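Local atomic coordinates of ribokinase, putative (PDB entry 3B1N), a protein that probably phosphorylates nucleosides at the expense of ATP, as a nucleoside kinase of the ribokinase (pfkB) family. Residues P238-E243 with R302-F307; F255-Y261 with A272-S277. All blocks are in the same frame, centred on the assembly; numbering follows the deposited sequence. Where two conformers were deposited one is given.

Contact 1: P238-E243 with R302-F307; sequences PAVRAE and RFETAF. With ADP (adenosine-5'-diphosphate), chain G.
V240 drives its CG2 methyl against the far end of the F307 ring, 3.4 Å from CZ, and this is the tight half of the contact. Its first torsion (chi1 177°) sets CG1 anti to the backbone N and leaves CG2 beside that nitrogen; both methyls then reach the CB of A306, CG2 at 4.0 Å. The V240 and F307 side chains meet at about a right angle. At one end of this apolar patch the P238 ring brings CG within 4.0 Å of F307 CE1, approaching the aromatic ring obliquely. Within the helix, the A306 methyl lies over the centre of one F307 face, so the ring is packed by its own neighbour as well as by the loop. In this ribokinase-fold kinase, the loop after strand 233-237 has ADP on one side and helix 296-307 on the side that the V240 side chain faces; V240 O lies 3.2 Å from ADP C2. Toward solvent the chemistry turns polar and looser. The R302 chain, bent at chi2 and chi3, brings one guanidinium face up to E243, which is modelled in two conformers. In the one described, the carboxylate lies over that face, offset toward the rim, and OE2 is 3.6 Å from R302 NH1, a long, doubtful ion pair with no N-H aimed at the oxygen. Two waters bridge the segments: one donates to R241 O and accepts from R302 NH2 at 2.8 Å; the other, at the guanidinium edge and in its plane, accepts from E243 N and from the same NH2.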
loop_
_atom_site.group_PDB
_atom_site.type_symbol
_atom_site.label_atom_id
_atom_site.label_comp_id
_atom_site.label_asym_id
_atom_site.label_seq_id
_atom_site.Cartn_x
_atom_site.Cartn_y
_atom_site.Cartn_z
ATOM N N PRO B 238 -26.911 -11.702 7.692
ATOM C CA PRO B 238 -26.015 -11.403 8.820
ATOM C C PRO B 238 -24.607 -11.854 8.566
ATOM O O PRO B 238 -24.398 -12.864 7.879
ATOM C CB PRO B 238 -26.590 -12.227 9.985
ATOM C CG PRO B 238 -27.576 -13.182 9.368
ATOM C CD PRO B 238 -27.830 -12.835 7.937
ATOM N N ALA B 239 -23.646 -11.169 9.184
ATOM C CA ALA B 239 -22.315 -11.732 9.279
ATOM C C ALA B 239 -22.264 -12.944 10.190
ATOM O O ALA B 239 -23.088 -13.084 11.107
ATOM C CB ALA B 239 -21.313 -10.657 9.787
ATOM N N VAL B 240 -21.294 -13.808 9.966
ATOM C CA VAL B 240 -20.950 -14.870 10.901
ATOM C C VAL B 240 -19.798 -14.342 11.743
ATOM O O VAL B 240 -18.821 -13.847 11.187
ATOM C CB VAL B 240 -20.545 -16.182 10.159
ATOM C CG1 VAL B 240 -20.100 -17.284 11.096
ATOM C CG2 VAL B 240 -21.736 -16.703 9.405
ATOM N N ARG B 241 -19.917 -14.438 13.065
ATOM C CA ARG B 241 -18.804 -14.021 13.946
ATOM C C ARG B 241 -17.536 -14.759 13.600
ATOM O O ARG B 241 -17.495 -15.987 13.597
ATOM C CB ARG B 241 -19.183 -14.267 15.431
ATOM C CG ARG B 241 -18.166 -13.729 16.430
ATOM C CD ARG B 241 -18.850 -13.193 17.681
ATOM N NE ARG B 241 -18.452 -11.799 17.912
ATOM C CZ ARG B 241 -19.112 -10.726 17.458
ATOM N NH1 ARG B 241 -18.653 -9.501 17.714
ATOM N NH2 ARG B 241 -20.232 -10.862 16.750
ATOM N N ALA B 242 -16.478 -13.995 13.318
ATOM C CA ALA B 242 -15.194 -14.575 12.971
ATOM C C ALA B 242 -14.544 -15.173 14.192
ATOM O O ALA B 242 -14.576 -14.536 15.259
ATOM C CB ALA B 242 -14.278 -13.468 12.426
ATOM N N GLU B 243 -13.902 -16.326 14.019
ATOM C CA GLU B 243 -13.169 -16.923 15.145
ATOM C C GLU B 243 -12.022 -16.003 15.568
ATOM O O GLU B 243 -11.727 -15.908 16.779
ATOM C CB GLU B 243 -12.676 -18.344 14.844
ATOM C CG GLU B 243 -13.771 -19.315 14.350
ATOM C CD GLU B 243 -14.678 -19.871 15.439
ATOM O OE1 GLU B 243 -15.438 -19.086 16.065
ATOM O OE2 GLU B 243 -14.652 -21.108 15.636
ATOM N N ARG B 302 -20.465 -25.526 10.758
ATOM C CA ARG B 302 -20.448 -24.135 11.132
ATOM C C ARG B 302 -21.679 -23.365 10.639
ATOM O O ARG B 302 -22.155 -22.427 11.292
ATOM C CB ARG B 302 -19.172 -23.466 10.574
ATOM C CG ARG B 302 -17.858 -23.857 11.263
ATOM C CD ARG B 302 -17.668 -23.099 12.624
ATOM N NE ARG B 302 -17.600 -21.621 12.501
ATOM C CZ ARG B 302 -16.485 -20.925 12.276
ATOM N NH1 ARG B 302 -15.315 -21.556 12.125
ATOM N NH2 ARG B 302 -16.545 -19.588 12.203
ATOM N N PHE B 303 -22.247 -23.774 9.486
ATOM C CA PHE B 303 -23.450 -23.145 9.007
ATOM C C PHE B 303 -24.598 -23.446 10.003
ATOM O O PHE B 303 -25.322 -22.538 10.382
ATOM C CB PHE B 303 -23.830 -23.693 7.602
ATOM C CG PHE B 303 -24.997 -22.969 6.977
ATOM C CD1 PHE B 303 -24.822 -21.986 5.963
ATOM C CD2 PHE B 303 -26.303 -23.209 7.396
ATOM C CE1 PHE B 303 -25.899 -21.268 5.409
ATOM C CE2 PHE B 303 -27.365 -22.505 6.860
ATOM C CZ PHE B 303 -27.197 -21.518 5.838
ATOM N N GLU B 304 -24.670 -24.716 10.425
ATOM C CA GLU B 304 -25.680 -25.132 11.401
ATOM C C GLU B 304 -25.532 -24.356 12.706
ATOM O O GLU B 304 -26.519 -23.882 13.238
ATOM C CB GLU B 304 -25.548 -26.627 11.659
ATOM C CG GLU B 304 -26.164 -27.460 10.590
ATOM C CD GLU B 304 -27.572 -27.913 10.965
ATOM O OE1 GLU B 304 -28.137 -28.708 10.185
ATOM O OE2 GLU B 304 -28.103 -27.472 12.021
ATOM N N THR B 305 -24.298 -24.212 13.209
ATOM C CA THR B 305 -24.077 -23.453 14.444
ATOM C C THR B 305 -24.477 -21.996 14.298
ATOM O O THR B 305 -25.118 -21.434 15.185
ATOM C CB THR B 305 -22.646 -23.541 14.909
ATOM O OG1 THR B 305 -22.369 -24.914 15.218
ATOM C CG2 THR B 305 -22.442 -22.708 16.161
ATOM N N ALA B 306 -24.128 -21.372 13.162
ATOM C CA ALA B 306 -24.451 -19.964 12.963
ATOM C C ALA B 306 -25.922 -19.672 12.755
ATOM O O ALA B 306 -26.428 -18.664 13.239
ATOM C CB ALA B 306 -23.665 -19.397 11.727
ATOM N N PHE B 307 -26.600 -20.553 12.023
ATOM C CA PHE B 307 -27.919 -20.225 11.460
ATOM C C PHE B 307 -29.062 -21.124 11.885
ATOM O O PHE B 307 -30.190 -20.775 11.633
ATOM C CB PHE B 307 -27.847 -20.186 9.940
ATOM C CG PHE B 307 -26.843 -19.207 9.444
ATOM C CD1 PHE B 307 -26.958 -17.838 9.788
ATOM C CD2 PHE B 307 -25.784 -19.639 8.627
ATOM C CE1 PHE B 307 -26.002 -16.909 9.323
ATOM C CE2 PHE B 307 -24.817 -18.697 8.165
ATOM C CZ PHE B 307 -24.954 -17.351 8.499
HETATM P PB ADP G . -14.445 -7.234 0.031
HETATM O O1B ADP G . -14.174 -5.753 0.249
HETATM O O2B ADP G . -14.964 -7.451 -1.358
HETATM O O3B ADP G . -13.427 -8.259 0.388
HETATM P PA ADP G . -16.254 -7.268 2.423
HETATM O O1A ADP G . -15.162 -6.608 3.277
HETATM O O2A ADP G . -17.575 -6.582 2.256
HETATM O O3A ADP G . -15.795 -7.558 0.939
HETATM O "O5'" ADP G . -16.367 -8.676 3.093
HETATM C "C5'" ADP G . -17.177 -9.639 2.409
HETATM C "C4'" ADP G . -17.938 -10.560 3.352
HETATM O "O4'" ADP G . -16.994 -11.285 4.169
HETATM C "C3'" ADP G . -18.863 -9.821 4.350
HETATM O "O3'" ADP G . -20.125 -9.495 3.748
HETATM C "C2'" ADP G . -18.874 -10.799 5.497
HETATM O "O2'" ADP G . -19.846 -11.838 5.246
HETATM C "C1'" ADP G . -17.503 -11.415 5.491
HETATM N N9 ADP G . -16.612 -10.625 6.386
HETATM C C8 ADP G . -15.796 -9.563 6.089
HETATM N N7 ADP G . -15.193 -9.102 7.233
HETATM C C5 ADP G . -15.681 -9.808 8.241
HETATM C C6 ADP G . -15.498 -9.804 9.691
HETATM N N6 ADP G . -14.637 -8.891 10.222
HETATM N N1 ADP G . -16.165 -10.683 10.416
HETATM C C2 ADP G . -17.019 -11.583 9.871
HETATM N N3 ADP G . -17.214 -11.653 8.548
HETATM C C4 ADP G . -16.615 -10.804 7.714
HETATM O O HOH W 1 -18.420 -18.530 14.028
HETATM O O HOH W 2 -14.029 -17.649 11.450
#

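Contact 2: F255-Y261 with A272-S277. With ADP (adenosine-5'-diphosphate), chain G.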
loop_
_atom_site.group_PDB
_atom_site.type_symbol
_atom_site.label_atom_id
_atom_site.label_comp_id
_atom_site.label_asym_id
_atom_site.label_seq_id
_atom_site.Cartn_x
_atom_site.Cartn_y
_atom_site.Cartn_z
ATOM N N PHE B 255 -16.850 -15.020 -0.285
ATOM C CA PHE B 255 -18.304 -14.776 -0.332
ATOM C C PHE B 255 -18.853 -15.109 -1.709
ATOM O O PHE B 255 -19.853 -15.823 -1.845
ATOM C CB PHE B 255 -18.546 -13.297 0.083
ATOM C CG PHE B 255 -19.995 -12.894 0.155
ATOM C CD1 PHE B 255 -20.655 -12.750 1.395
ATOM C CD2 PHE B 255 -20.690 -12.588 -1.014
ATOM C CE1 PHE B 255 -22.029 -12.333 1.405
ATOM C CE2 PHE B 255 -22.011 -12.165 -0.985
ATOM C CZ PHE B 255 -22.682 -12.064 0.229
ATOM N N ARG B 256 -18.210 -14.610 -2.751
ATOM C CA ARG B 256 -18.720 -14.888 -4.120
ATOM C C ARG B 256 -18.679 -16.381 -4.445
ATOM O O ARG B 256 -19.624 -16.867 -5.103
ATOM C CB ARG B 256 -17.890 -14.076 -5.136
ATOM C CG ARG B 256 -18.347 -12.631 -5.149
ATOM C CD ARG B 256 -17.207 -11.749 -5.627
ATOM N NE ARG B 256 -17.550 -10.337 -5.648
ATOM C CZ ARG B 256 -17.794 -9.586 -4.562
ATOM N NH1 ARG B 256 -17.853 -10.103 -3.348
ATOM N NH2 ARG B 256 -18.050 -8.318 -4.710
ATOM N N GLY B 257 -17.664 -17.121 -4.018
ATOM C CA GLY B 257 -17.648 -18.601 -4.170
ATOM C C GLY B 257 -18.886 -19.219 -3.537
ATOM O O GLY B 257 -19.558 -20.082 -4.166
ATOM N N GLY B 258 -19.225 -18.796 -2.321
ATOM C CA GLY B 258 -20.406 -19.384 -1.660
ATOM C C GLY B 258 -21.680 -19.001 -2.370
ATOM O O GLY B 258 -22.612 -19.833 -2.490
ATOM N N LEU B 259 -21.774 -17.760 -2.799
ATOM C CA LEU B 259 -22.958 -17.326 -3.545
ATOM C C LEU B 259 -23.124 -18.148 -4.815
ATOM O O LEU B 259 -24.248 -18.607 -5.095
ATOM C CB LEU B 259 -22.852 -15.854 -3.867
ATOM C CG LEU B 259 -24.209 -15.215 -4.058
ATOM C CD1 LEU B 259 -24.865 -15.008 -2.692
ATOM C CD2 LEU B 259 -24.029 -13.873 -4.770
ATOM N N LEU B 260 -22.041 -18.344 -5.582
ATOM C CA LEU B 260 -22.100 -19.112 -6.833
ATOM C C LEU B 260 -22.549 -20.555 -6.522
ATOM O O LEU B 260 -23.357 -21.119 -7.278
ATOM C CB LEU B 260 -20.738 -19.155 -7.561
ATOM C CG LEU B 260 -20.362 -17.834 -8.190
ATOM C CD1 LEU B 260 -18.861 -17.929 -8.480
ATOM C CD2 LEU B 260 -21.162 -17.694 -9.509
ATOM N N TYR B 261 -22.048 -21.151 -5.440
ATOM C CA TYR B 261 -22.448 -22.525 -5.108
ATOM C C TYR B 261 -23.957 -22.532 -4.808
ATOM O O TYR B 261 -24.696 -23.425 -5.297
ATOM C CB TYR B 261 -21.682 -22.996 -3.856
ATOM C CG TYR B 261 -21.993 -24.418 -3.502
ATOM C CD1 TYR B 261 -21.316 -25.454 -4.115
ATOM C CD2 TYR B 261 -23.008 -24.705 -2.576
ATOM C CE1 TYR B 261 -21.576 -26.761 -3.805
ATOM C CE2 TYR B 261 -23.296 -26.037 -2.256
ATOM C CZ TYR B 261 -22.567 -27.039 -2.882
ATOM O OH TYR B 261 -22.841 -28.371 -2.560
ATOM N N ALA B 272 -28.317 -18.799 0.238
ATOM C CA ALA B 272 -27.110 -18.590 -0.582
ATOM C C ALA B 272 -26.309 -17.483 0.078
ATOM O O ALA B 272 -25.084 -17.575 0.165
ATOM C CB ALA B 272 -27.480 -18.174 -2.000
ATOM N N GLY B 273 -27.006 -16.441 0.500
ATOM C CA GLY B 273 -26.334 -15.297 1.172
ATOM C C GLY B 273 -25.658 -15.748 2.449
ATOM O O GLY B 273 -24.529 -15.321 2.722
ATOM N N ARG B 274 -26.325 -16.590 3.254
ATOM C CA ARG B 274 -25.717 -16.982 4.517
ATOM C C ARG B 274 -24.503 -17.876 4.282
ATOM O O ARG B 274 -23.515 -17.806 5.026
ATOM C CB ARG B 274 -26.775 -17.667 5.406
ATOM C CG ARG B 274 -27.671 -16.640 6.039
ATOM C CD ARG B 274 -28.857 -17.331 6.714
ATOM N NE ARG B 274 -29.614 -16.335 7.511
ATOM C CZ ARG B 274 -30.392 -15.389 6.989
ATOM N NH1 ARG B 274 -30.546 -15.226 5.670
ATOM N NH2 ARG B 274 -31.040 -14.551 7.831
ATOM N N LEU B 275 -24.550 -18.722 3.235
ATOM C CA LEU B 275 -23.386 -19.540 2.941
ATOM C C LEU B 275 -22.198 -18.640 2.536
ATOM O O LEU B 275 -21.085 -18.897 2.992
ATOM C CB LEU B 275 -23.719 -20.580 1.832
ATOM C CG LEU B 275 -22.530 -21.457 1.458
ATOM C CD1 LEU B 275 -22.088 -22.372 2.610
ATOM C CD2 LEU B 275 -22.927 -22.340 0.236
ATOM N N ALA B 276 -22.466 -17.670 1.672
ATOM C CA ALA B 276 -21.457 -16.698 1.218
ATOM C C ALA B 276 -20.852 -16.000 2.455
ATOM O O ALA B 276 -19.630 -15.857 2.577
ATOM C CB ALA B 276 -22.124 -15.709 0.307
ATOM N N SER B 277 -21.720 -15.536 3.352
ATOM C CA SER B 277 -21.330 -14.830 4.581
ATOM C C SER B 277 -20.442 -15.720 5.451
ATOM O O SER B 277 -19.363 -15.290 5.942
ATOM C CB SER B 277 -22.599 -14.451 5.309
ATOM O OG SER B 277 -22.226 -13.707 6.458
HETATM P PB ADP G . -14.445 -7.234 0.031
HETATM O O1B ADP G . -14.174 -5.753 0.249
HETATM O O2B ADP G . -14.964 -7.451 -1.358
HETATM O O3B ADP G . -13.427 -8.259 0.388
HETATM P PA ADP G . -16.254 -7.268 2.423
HETATM O O1A ADP G . -15.162 -6.608 3.277
HETATM O O2A ADP G . -17.575 -6.582 2.256
HETATM O O3A ADP G . -15.795 -7.558 0.939
HETATM O "O5'" ADP G . -16.367 -8.676 3.093
HETATM C "C5'" ADP G . -17.177 -9.639 2.409
HETATM C "C4'" ADP G . -17.938 -10.560 3.352
HETATM O "O4'" ADP G . -16.994 -11.285 4.169
HETATM C "C3'" ADP G . -18.863 -9.821 4.350
HETATM O "O3'" ADP G . -20.125 -9.495 3.748
HETATM C "C2'" ADP G . -18.874 -10.799 5.497
HETATM O "O2'" ADP G . -19.846 -11.838 5.246
HETATM C "C1'" ADP G . -17.503 -11.415 5.491
HETATM N N9 ADP G . -16.612 -10.625 6.386
HETATM C C8 ADP G . -15.796 -9.563 6.089
HETATM N N7 ADP G . -15.193 -9.102 7.233
HETATM C C5 ADP G . -15.681 -9.808 8.241
HETATM C C6 ADP G . -15.498 -9.804 9.691
HETATM N N6 ADP G . -14.637 -8.891 10.222
HETATM N N1 ADP G . -16.165 -10.683 10.416
HETATM C C2 ADP G . -17.019 -11.583 9.871
HETATM N N3 ADP G . -17.214 -11.653 8.548
HETATM C C4 ADP G . -16.615 -10.804 7.714
#
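F255 and A276 bring two nearly antiparallel helices of the ribokinase fold into close contact, the short segment axes 7.2 Å apart with 150° between their directions. The F255 side chain traces the interface. Its CB lies 3.7 Å from A276 O, and its CG, placed anti to the backbone N (chi1 -177°), comes up to the A276 methyl. CD1 meets the carbonyl carbon and the CB of A276 and is also the ring atom nearest S277 N, with CE1 close behind; CD2, CE2 and CZ complete the ring, and all six of its carbons lie within 3.8 Å of the A276 methyl, which sits over the centre of one face. The result is a CH-pi contact: A276 CB stands 3.3 Å from the centroid of the F255 ring and only 7° off its normal. The same methyl touches F255 O, while F255 CA makes a CA-H...O contact with A276 O at 3.4 Å. G258, with no side chain, lets the backbones approach, its CA 4.1 Å from A276 CA. Beyond it L259 lays CD1 along A272 and the A276 methyl, and L275 CD2 packs obliquely on Y261 CD2. S277 brings the ADP site into the contact. Its CB points away from 255-261, and its OG is hydrogen-bonded to P238 O as well as receiving a hydrogen bond from the ribose O2' of ADP, at an OG to O2' distance of 3.3 Å.

Contact 2 is buried and contact 1 lies at the surface, and their chemistry differs accordingly. Contact 2 is a core contact between successive helices, 251-264 and 269-284, made by methyls, an aromatic face and bare backbone. In contact 1 a loop meets helix 296-307, and an apolar patch is mixed with charges and waters. Their centres are 13 Å apart, and contact 2 is nested inside the chain loop that contact 1 closes. Helix 269-284 joins them: F307 CE2 packs on R274 O, F303 CE1 on L275 N, and the bond between S277 and P238 ties the two. Both reach ADP, contact 1 at its adenine and contact 2 at its ribose.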